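Local coordinates for protein beta-hexosaminidase Amuc_2018 (Akkermansia muciniphila, PDB 6JEB) that hydrolyses terminal non-reducing N-acetylhexosamine residues, N-acetylglucosamine and N-acetylgalactosamine, from glycans and chitobiose, as a family 20 glycoside hydrolase, at residues R135-S149 / P160-E172. Sequence-based numbering, arbitrary orientation.
Sequences RLPVPGYPKLKSVAS and PHEGMYTKQELKE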
ATOM      1  N   ARG A 135      -2.607  14.795  -7.029  1.00 10.79           N
ATOM      2  CA  ARG A 135      -4.019  14.570  -6.723  1.00 11.20           C
ATOM      3  C   ARG A 135      -4.503  15.183  -5.409  1.00 11.56           C
ATOM      4  O   ARG A 135      -5.698  15.045  -5.089  1.00 11.99           O
ATOM      5  CB  ARG A 135      -4.343  13.070  -6.733  1.00 11.74           C
ATOM      6  CG  ARG A 135      -3.863  12.333  -7.978  1.00 12.07           C
ATOM      7  CD  ARG A 135      -4.443  12.932  -9.270  1.00 12.02           C
ATOM      8  NE  ARG A 135      -3.882  12.231 -10.416  1.00 11.96           N
ATOM      9  CZ  ARG A 135      -3.793  12.735 -11.645  1.00 11.06           C
ATOM     10  NH1 ARG A 135      -4.291  13.938 -11.920  1.00 12.28           N
ATOM     11  NH2 ARG A 135      -3.205  12.026 -12.602  1.00 11.78           N
ATOM     12  N   LEU A 136      -3.630  15.852  -4.641  1.00 12.22           N
ATOM     13  CA  LEU A 136      -4.004  16.409  -3.345  1.00 11.89           C
ATOM     14  C   LEU A 136      -4.235  17.904  -3.471  1.00 12.12           C
ATOM     15  O   LEU A 136      -3.286  18.634  -3.796  1.00 12.67           O
ATOM     16  CB  LEU A 136      -2.893  16.158  -2.331  1.00 11.97           C
ATOM     17  CG  LEU A 136      -3.182  16.776  -0.960  1.00 12.63           C
ATOM     18  CD1 LEU A 136      -4.115  15.893  -0.119  1.00 14.42           C
ATOM     19  CD2 LEU A 136      -1.892  17.074  -0.197  1.00 14.25           C
ATOM     20  N   PRO A 137      -5.430  18.416  -3.182  1.00 12.41           N
ATOM     21  CA  PRO A 137      -5.621  19.872  -3.197  1.00 12.78           C
ATOM     22  C   PRO A 137      -4.956  20.509  -1.984  1.00 12.52           C
ATOM     23  O   PRO A 137      -4.967  19.951  -0.883  1.00 14.35           O
ATOM     24  CB  PRO A 137      -7.145  20.022  -3.139  1.00 14.36           C
ATOM     25  CG  PRO A 137      -7.587  18.814  -2.352  1.00 14.47           C
ATOM     26  CD  PRO A 137      -6.658  17.697  -2.784  1.00 12.99           C
ATOM     27  N   VAL A 138      -4.350  21.674  -2.197  1.00 12.97           N
ATOM     28  CA  VAL A 138      -3.695  22.401  -1.109  1.00 12.74           C
ATOM     29  C   VAL A 138      -4.112  23.862  -1.181  1.00 14.30           C
ATOM     30  O   VAL A 138      -3.745  24.558  -2.143  1.00 15.36           O
ATOM     31  CB  VAL A 138      -2.160  22.276  -1.160  1.00 13.42           C
ATOM     32  CG1 VAL A 138      -1.546  22.950   0.059  1.00 15.35           C
ATOM     33  CG2 VAL A 138      -1.720  20.820  -1.241  1.00 14.37           C
ATOM     34  N   PRO A 139      -4.851  24.371  -0.198  1.00 15.58           N
ATOM     35  CA  PRO A 139      -5.213  25.791  -0.202  1.00 16.68           C
ATOM     36  C   PRO A 139      -3.974  26.669  -0.301  1.00 17.43           C
ATOM     37  O   PRO A 139      -2.947  26.413   0.339  1.00 18.20           O
ATOM     38  CB  PRO A 139      -5.929  25.977   1.141  1.00 18.78           C
ATOM     39  CG  PRO A 139      -6.486  24.612   1.452  1.00 18.71           C
ATOM     40  CD  PRO A 139      -5.457  23.644   0.933  1.00 17.26           C
ATOM     41  N   GLY A 140      -4.072  27.698  -1.141  1.00 16.14           N
ATOM     42  CA  GLY A 140      -2.969  28.596  -1.396  1.00 15.10           C
ATOM     43  C   GLY A 140      -2.086  28.205  -2.560  1.00 14.47           C
ATOM     44  O   GLY A 140      -1.201  28.989  -2.935  1.00 15.79           O
ATOM     45  N   TYR A 141      -2.288  27.024  -3.145  1.00 13.22           N
ATOM     46  CA  TYR A 141      -1.475  26.553  -4.269  1.00 12.17           C
ATOM     47  C   TYR A 141      -2.399  26.096  -5.389  1.00 12.99           C
ATOM     48  O   TYR A 141      -2.460  24.907  -5.721  1.00 13.08           O
ATOM     49  CB  TYR A 141      -0.485  25.471  -3.823  1.00 12.67           C
ATOM     50  CG  TYR A 141       0.496  26.056  -2.834  1.00 12.86           C
ATOM     51  CD1 TYR A 141       1.644  26.702  -3.271  1.00 13.45           C
ATOM     52  CD2 TYR A 141       0.233  26.034  -1.469  1.00 13.80           C
ATOM     53  CE1 TYR A 141       2.526  27.286  -2.373  1.00 15.14           C
ATOM     54  CE2 TYR A 141       1.099  26.610  -0.565  1.00 14.02           C
ATOM     55  CZ  TYR A 141       2.248  27.233  -1.020  1.00 13.74           C
ATOM     56  OH  TYR A 141       3.116  27.813  -0.124  1.00 16.54           O
ATOM     57  N   PRO A 142      -3.136  27.034  -5.997  1.00 12.72           N
ATOM     58  CA  PRO A 142      -4.160  26.646  -6.977  1.00 13.28           C
ATOM     59  C   PRO A 142      -3.606  26.049  -8.251  1.00 12.77           C
ATOM     60  O   PRO A 142      -4.367  25.393  -8.974  1.00 13.97           O
ATOM     61  CB  PRO A 142      -4.912  27.956  -7.248  1.00 13.87           C
ATOM     62  CG  PRO A 142      -3.926  29.036  -6.889  1.00 14.58           C
ATOM     63  CD  PRO A 142      -3.157  28.484  -5.724  1.00 14.35           C
ATOM     64  N   LYS A 143      -2.317  26.231  -8.552  1.00 12.88           N
ATOM     65  CA  LYS A 143      -1.781  25.610  -9.755  1.00 12.19           C
ATOM     66  C   LYS A 143      -1.607  24.106  -9.612  1.00 12.71           C
ATOM     67  O   LYS A 143      -1.404  23.431 -10.625  1.00 12.77           O
ATOM     68  CB  LYS A 143      -0.477  26.266 -10.211  1.00 12.80           C
ATOM     69  CG  LYS A 143      -0.599  27.734 -10.593  1.00 15.78           C
ATOM     70  CD  LYS A 143       0.715  28.193 -11.233  1.00 18.87           C
ATOM     71  CE  LYS A 143       0.789  29.667 -11.445  1.00 21.36           C
ATOM     72  NZ  LYS A 143       2.021  29.974 -12.220  1.00 22.89           N
ATOM     73  N   LEU A 144      -1.683  23.556  -8.394  1.00 11.90           N
ATOM     74  CA  LEU A 144      -1.737  22.104  -8.295  1.00 11.96           C
ATOM     75  C   LEU A 144      -2.955  21.575  -9.039  1.00 11.49           C
ATOM     76  O   LEU A 144      -2.875  20.549  -9.726  1.00 12.38           O
ATOM     77  CB  LEU A 144      -1.762  21.657  -6.831  1.00 11.43           C
ATOM     78  CG  LEU A 144      -0.544  22.077  -6.000  1.00 11.79           C
ATOM     79  CD1 LEU A 144      -0.739  21.642  -4.556  1.00 12.97           C
ATOM     80  CD2 LEU A 144       0.731  21.463  -6.570  1.00 13.71           C
ATOM     81  N   LYS A 145      -4.091  22.273  -8.921  1.00 12.67           N
ATOM     82  CA  LYS A 145      -5.288  21.891  -9.665  1.00 11.71           C
ATOM     83  C   LYS A 145      -5.181  22.292 -11.133  1.00 11.42           C
ATOM     84  O   LYS A 145      -5.384  21.464 -12.026  1.00 13.63           O
ATOM     85  CB  LYS A 145      -6.535  22.517  -9.031  1.00 12.85           C
ATOM     86  CG  LYS A 145      -7.815  22.338  -9.849  1.00 14.38           C
ATOM     87  CD  LYS A 145      -8.242  20.881  -9.976  1.00 15.28           C
ATOM     88  CE  LYS A 145      -9.497  20.751 -10.846  1.00 16.77           C
ATOM     89  NZ  LYS A 145     -10.008  19.328 -10.919  1.00 16.85           N
ATOM     90  N   SER A 146      -4.846  23.554 -11.408  1.00 12.67           N
ATOM     91  CA  SER A 146      -4.963  24.031 -12.786  1.00 12.76           C
ATOM     92  C   SER A 146      -3.897  23.442 -13.700  1.00 12.43           C
ATOM     93  O   SER A 146      -4.128  23.319 -14.915  1.00 14.42           O
ATOM     94  CB  SER A 146      -4.925  25.555 -12.836  1.00 13.67           C
ATOM     95  OG  SER A 146      -3.660  26.028 -12.418  1.00 15.02           O
ATOM     96  N   VAL A 147      -2.733  23.083 -13.149  1.00 12.45           N
ATOM     97  CA  VAL A 147      -1.623  22.548 -13.939  1.00 12.23           C
ATOM     98  C   VAL A 147      -1.281  21.111 -13.552  1.00 11.59           C
ATOM     99  O   VAL A 147      -1.346  20.202 -14.383  1.00 12.36           O
ATOM    100  CB  VAL A 147      -0.378  23.447 -13.831  1.00 13.55           C
ATOM    101  CG1 VAL A 147       0.766  22.853 -14.638  1.00 14.61           C
ATOM    102  CG2 VAL A 147      -0.694  24.869 -14.305  1.00 15.50           C
ATOM    103  N   ALA A 148      -0.906  20.890 -12.287  1.00 11.97           N
ATOM    104  CA  ALA A 148      -0.287  19.621 -11.905  1.00 11.30           C
ATOM    105  C   ALA A 148      -1.246  18.436 -11.951  1.00 11.18           C
ATOM    106  O   ALA A 148      -0.781  17.290 -12.005  1.00 12.78           O
ATOM    107  CB  ALA A 148       0.358  19.745 -10.520  1.00 12.51           C
ATOM    108  N   SER A 149      -2.558  18.670 -11.922  1.00 11.35           N
ATOM    109  CA  SER A 149      -3.526  17.579 -11.908  1.00 10.94           C
ATOM    110  C   SER A 149      -3.934  17.133 -13.307  1.00 12.38           C
ATOM    111  O   SER A 149      -4.808  16.266 -13.432  1.00 13.51           O
ATOM    112  CB  SER A 149      -4.778  17.974 -11.107  1.00 11.91           C
ATOM    113  OG  SER A 149      -5.623  18.842 -11.857  1.00 13.24           O
ATOM    114  N   PRO A 160      -6.119  13.212 -23.054  1.00 13.35           N
ATOM    115  CA  PRO A 160      -5.808  13.897 -21.793  1.00 13.45           C
ATOM    116  C   PRO A 160      -6.298  13.103 -20.594  1.00 13.59           C
ATOM    117  O   PRO A 160      -7.294  12.376 -20.657  1.00 14.66           O
ATOM    118  CB  PRO A 160      -6.561  15.227 -21.915  1.00 14.80           C
ATOM    119  CG  PRO A 160      -6.720  15.435 -23.407  1.00 14.81           C
ATOM    120  CD  PRO A 160      -6.917  14.052 -23.963  1.00 14.56           C
ATOM    121  N   HIS A 161      -5.572  13.237 -19.491  1.00 13.10           N
ATOM    122  CA  HIS A 161      -5.959  12.590 -18.248  1.00 12.92           C
ATOM    123  C   HIS A 161      -5.836  13.596 -17.119  1.00 12.42           C
ATOM    124  O   HIS A 161      -4.804  14.263 -16.992  1.00 15.00           O
ATOM    125  CB  HIS A 161      -5.084  11.376 -17.933  1.00 13.76           C
ATOM    126  CG  HIS A 161      -5.543  10.639 -16.718  1.00 13.03           C
ATOM    127  ND1 HIS A 161      -6.689   9.874 -16.713  1.00 16.94           N
ATOM    128  CD2 HIS A 161      -5.064  10.610 -15.450  1.00 13.90           C
ATOM    129  CE1 HIS A 161      -6.874   9.374 -15.503  1.00 16.91           C
ATOM    130  NE2 HIS A 161      -5.907   9.812 -14.717  1.00 14.90           N
ATOM    131  N   GLU A 162      -6.885  13.717 -16.309  1.00 12.33           N
ATOM    132  CA  GLU A 162      -6.838  14.639 -15.186  1.00 13.27           C
ATOM    133  C   GLU A 162      -7.637  14.080 -14.026  1.00 12.45           C
ATOM    134  O   GLU A 162      -8.355  13.079 -14.146  1.00 14.75           O
ATOM    135  CB  GLU A 162      -7.365  16.039 -15.544  1.00 14.76           C
ATOM    136  CG  GLU A 162      -8.881  16.156 -15.599  1.00 15.15           C
ATOM    137  CD  GLU A 162      -9.361  17.611 -15.617  1.00 15.37           C
ATOM    138  OE1 GLU A 162      -8.868  18.429 -14.803  1.00 15.93           O
ATOM    139  OE2 GLU A 162     -10.237  17.945 -16.447  1.00 17.14           O
ATOM    140  N   GLY A 163      -7.496  14.747 -12.889  1.00 12.49           N
ATOM    141  CA  GLY A 163      -8.310  14.446 -11.736  1.00 12.39           C
ATOM    142  C   GLY A 163      -7.668  14.971 -10.474  1.00 11.91           C
ATOM    143  O   GLY A 163      -6.438  15.007 -10.359  1.00 12.61           O
ATOM    144  N   MET A 164      -8.484  15.390  -9.518  1.00 12.23           N
ATOM    145  CA  MET A 164      -7.962  15.783  -8.216  1.00 11.85           C
ATOM    146  C   MET A 164      -9.056  15.519  -7.196  1.00 12.05           C
ATOM    147  O   MET A 164     -10.223  15.827  -7.455  1.00 13.94           O
ATOM    148  CB  MET A 164      -7.568  17.267  -8.215  1.00 13.27           C
ATOM    149  CG  MET A 164      -7.029  17.741  -6.867  1.00 15.69           C
ATOM    150  SD  MET A 164      -6.415  19.433  -6.880  1.00 15.74           S
ATOM    151  CE  MET A 164      -4.643  19.162  -7.028  1.00 15.93           C
ATOM    152  N   TYR A 165      -8.690  14.924  -6.056  1.00 11.93           N
ATOM    153  CA  TYR A 165      -9.663  14.706  -4.996  1.00 12.11           C
ATOM    154  C   TYR A 165     -10.054  16.037  -4.370  1.00 12.46           C
ATOM    155  O   TYR A 165      -9.277  16.992  -4.365  1.00 14.16           O
ATOM    156  CB  TYR A 165      -9.079  13.774  -3.920  1.00 12.47           C
ATOM    157  CG  TYR A 165      -8.809  12.411  -4.495  1.00 11.40           C
ATOM    158  CD1 TYR A 165      -9.862  11.578  -4.868  1.00 12.86           C
ATOM    159  CD2 TYR A 165      -7.508  11.972  -4.719  1.00 12.35           C
ATOM    160  CE1 TYR A 165      -9.625  10.346  -5.440  1.00 12.12           C
ATOM    161  CE2 TYR A 165      -7.260  10.739  -5.285  1.00 13.28           C
ATOM    162  CZ  TYR A 165      -8.321   9.932  -5.648  1.00 13.38           C
ATOM    163  OH  TYR A 165      -8.072   8.709  -6.227  1.00 14.65           O
ATOM    164  N   THR A 166     -11.279  16.108  -3.863  1.00 13.93           N
ATOM    165  CA  THR A 166     -11.620  17.210  -2.977  1.00 13.55           C
ATOM    166  C   THR A 166     -11.271  16.823  -1.545  1.00 13.14           C
ATOM    167  O   THR A 166     -11.150  15.640  -1.208  1.00 14.02           O
ATOM    168  CB  THR A 166     -13.110  17.545  -3.046  1.00 14.73           C
ATOM    169  OG1 THR A 166     -13.864  16.462  -2.484  1.00 15.91           O
ATOM    170  CG2 THR A 166     -13.550  17.771  -4.484  1.00 15.94           C
ATOM    171  N   LYS A 167     -11.115  17.841  -0.695  1.00 13.98           N
ATOM    172  CA  LYS A 167     -10.891  17.578   0.724  1.00 14.58           C
ATOM    173  C   LYS A 167     -12.031  16.753   1.309  1.00 14.16           C
ATOM    174  O   LYS A 167     -11.801  15.832   2.100  1.00 15.63           O
ATOM    175  CB  LYS A 167     -10.719  18.898   1.483  1.00 17.75           C
ATOM    176  CG  LYS A 167     -10.463  18.740   2.979  1.00 20.33           C
ATOM    177  CD  LYS A 167     -10.126  20.089   3.606  1.00 23.87           C
ATOM    178  CE  LYS A 167      -8.979  19.976   4.579  1.00 25.55           C
ATOM    179  NZ  LYS A 167      -8.561  21.304   5.131  1.00 24.80           N
ATOM    180  N   GLN A 168     -13.268  17.056   0.907  1.00 15.26           N
ATOM    181  CA  GLN A 168     -14.418  16.301   1.393  1.00 17.15           C
ATOM    182  C   GLN A 168     -14.359  14.839   0.950  1.00 14.93           C
ATOM    183  O   GLN A 168     -14.699  13.935   1.726  1.00 16.11           O
ATOM    184  CB  GLN A 168     -15.697  16.980   0.906  1.00 20.32           C
ATOM    185  CG  GLN A 168     -16.965  16.484   1.552  1.00 25.24           C
ATOM    186  CD  GLN A 168     -18.154  17.372   1.218  1.00 26.97           C
ATOM    187  OE1 GLN A 168     -18.380  18.398   1.866  1.00 31.68           O
ATOM    188  NE2 GLN A 168     -18.914  16.990   0.195  1.00 27.97           N
ATOM    189  N   GLU A 169     -13.922  14.581  -0.288  1.00 14.17           N
ATOM    190  CA  GLU A 169     -13.762  13.198  -0.731  1.00 13.82           C
ATOM    191  C   GLU A 169     -12.708  12.463   0.088  1.00 12.42           C
ATOM    192  O   GLU A 169     -12.875  11.282   0.409  1.00 13.17           O
ATOM    193  CB  GLU A 169     -13.397  13.141  -2.214  1.00 14.82           C
ATOM    194  CG  GLU A 169     -14.556  13.363  -3.158  1.00 16.20           C
ATOM    195  CD  GLU A 169     -14.092  13.406  -4.606  1.00 17.97           C
ATOM    196  OE1 GLU A 169     -12.953  13.876  -4.847  1.00 16.65           O
ATOM    197  OE2 GLU A 169     -14.858  12.964  -5.499  1.00 22.49           O
ATOM    198  N   LEU A 170     -11.586  13.123   0.390  1.00 12.33           N
ATOM    199  CA  LEU A 170     -10.550  12.443   1.161  1.00 12.24           C
ATOM    200  C   LEU A 170     -11.008  12.176   2.592  1.00 11.72           C
ATOM    201  O   LEU A 170     -10.707  11.113   3.154  1.00 13.18           O
ATOM    202  CB  LEU A 170      -9.243  13.229   1.106  1.00 12.23           C
ATOM    203  CG  LEU A 170      -8.622  13.282  -0.293  1.00 13.03           C
ATOM    204  CD1 LEU A 170      -7.424  14.215  -0.319  1.00 14.88           C
ATOM    205  CD2 LEU A 170      -8.219  11.891  -0.781  1.00 13.66           C
ATOM    206  N   LYS A 171     -11.761  13.110   3.189  1.00 12.66           N
ATOM    207  CA  LYS A 171     -12.303  12.860   4.521  1.00 12.36           C
ATOM    208  C   LYS A 171     -13.343  11.747   4.491  1.00 13.01           C
ATOM    209  O   LYS A 171     -13.431  10.947   5.436  1.00 13.79           O
ATOM    210  CB  LYS A 171     -12.861  14.146   5.138  1.00 13.55           C
ATOM    211  CG  LYS A 171     -11.771  15.171   5.460  1.00 15.15           C
ATOM    212  CD  LYS A 171     -12.299  16.381   6.215  1.00 17.05           C
ATOM    213  CE  LYS A 171     -11.145  17.262   6.685  1.00 22.31           C
ATOM    214  NZ  LYS A 171     -11.559  18.387   7.584  1.00 27.21           N
ATOM    215  N   GLU A 172     -14.128  11.667   3.413  1.00 12.49           N
ATOM    216  CA  GLU A 172     -15.037  10.538   3.244  1.00 13.89           C
ATOM    217  C   GLU A 172     -14.261   9.225   3.197  1.00 13.37           C
ATOM    218  O   GLU A 172     -14.620   8.250   3.872  1.00 14.30           O
ATOM    219  CB  GLU A 172     -15.875  10.703   1.974  1.00 14.07           C
ATOM    220  CG  GLU A 172     -16.806   9.516   1.750  1.00 15.90           C
ATOM    221  CD  GLU A 172     -17.363   9.423   0.343  1.00 16.16           C
ATOM    222  OE1 GLU A 172     -16.706   9.906  -0.608  1.00 18.09           O
ATOM    223  OE2 GLU A 172     -18.464   8.862   0.186  1.00 17.86           O
TER
HETATM  224  O   HOH W   1      -2.841  13.885 -14.769  1.00 14.49           O
HETATM  225  O   HOH W   2      -8.050  17.760 -12.268  1.00 14.93           O
HETATM  226  O   HOH W   3     -11.066  18.644  -8.316  1.00 26.51           O
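Arg-135 and Gly-163 meet through a hydrogen bond of 2.9 Å from NH1 to the Gly-163 O, which receives it in the carbonyl plane on a lone pair. The same NH1 gives a weak bond to Ser-149 O, the atom that also accepts from Gly-163 N at 3.1 Å, so guanidinium and main chain share one small network. The Arg-135 chain turns at chi2 (-58°) and then runs out to place NH1 there, while NE and NH2 bind Pro-99 O and Ala-100 O. A water links NH2 to His-161 O, and NH2 meets the edge of the His-161 ring at CD2, the two planes nearly perpendicular, while NE2 of that ring bonds to Phe-103 N. Without the guanidinium, as with an alanine here, Gly-163 O and the carbonyls of Pro-99 and Ala-100 would probably lose this donor, and Ser-149 O its weak one, with a gap opened beside His-161 and Gly-163. Further along, Tyr-165 N bonds to Arg-135 O at 3.1 Å.

Apolar contact centres on Met-164, whose chain is extended as far as SD and bends at chi3 (-100°), carrying CE to 3.8 Å from Leu-144 CB. SD touches both Pro-137 CB and Lys-145 CB, and Leu-136 CD1 meets Leu-170 CD1 at 3.7 Å. On the exposed side, a water accepts from Lys-145 NZ and donates to Glu-162 OE1 and Ser-149 OG; Glu-162 has its salt bridge with Arg-150.

Both segments lie in the TIM-barrel catalytic domain, the Arg-135 side chain about 6 Å from that of substrate-binding Arg-101. Strand 161-162 pairs with strand 150-151, helix 143-148 packs on helix 195-200, and the capping box of Thr-166 and Glu-169 starts helix 167-178, which meets helix 230-246 through Leu-170 and Ile-246.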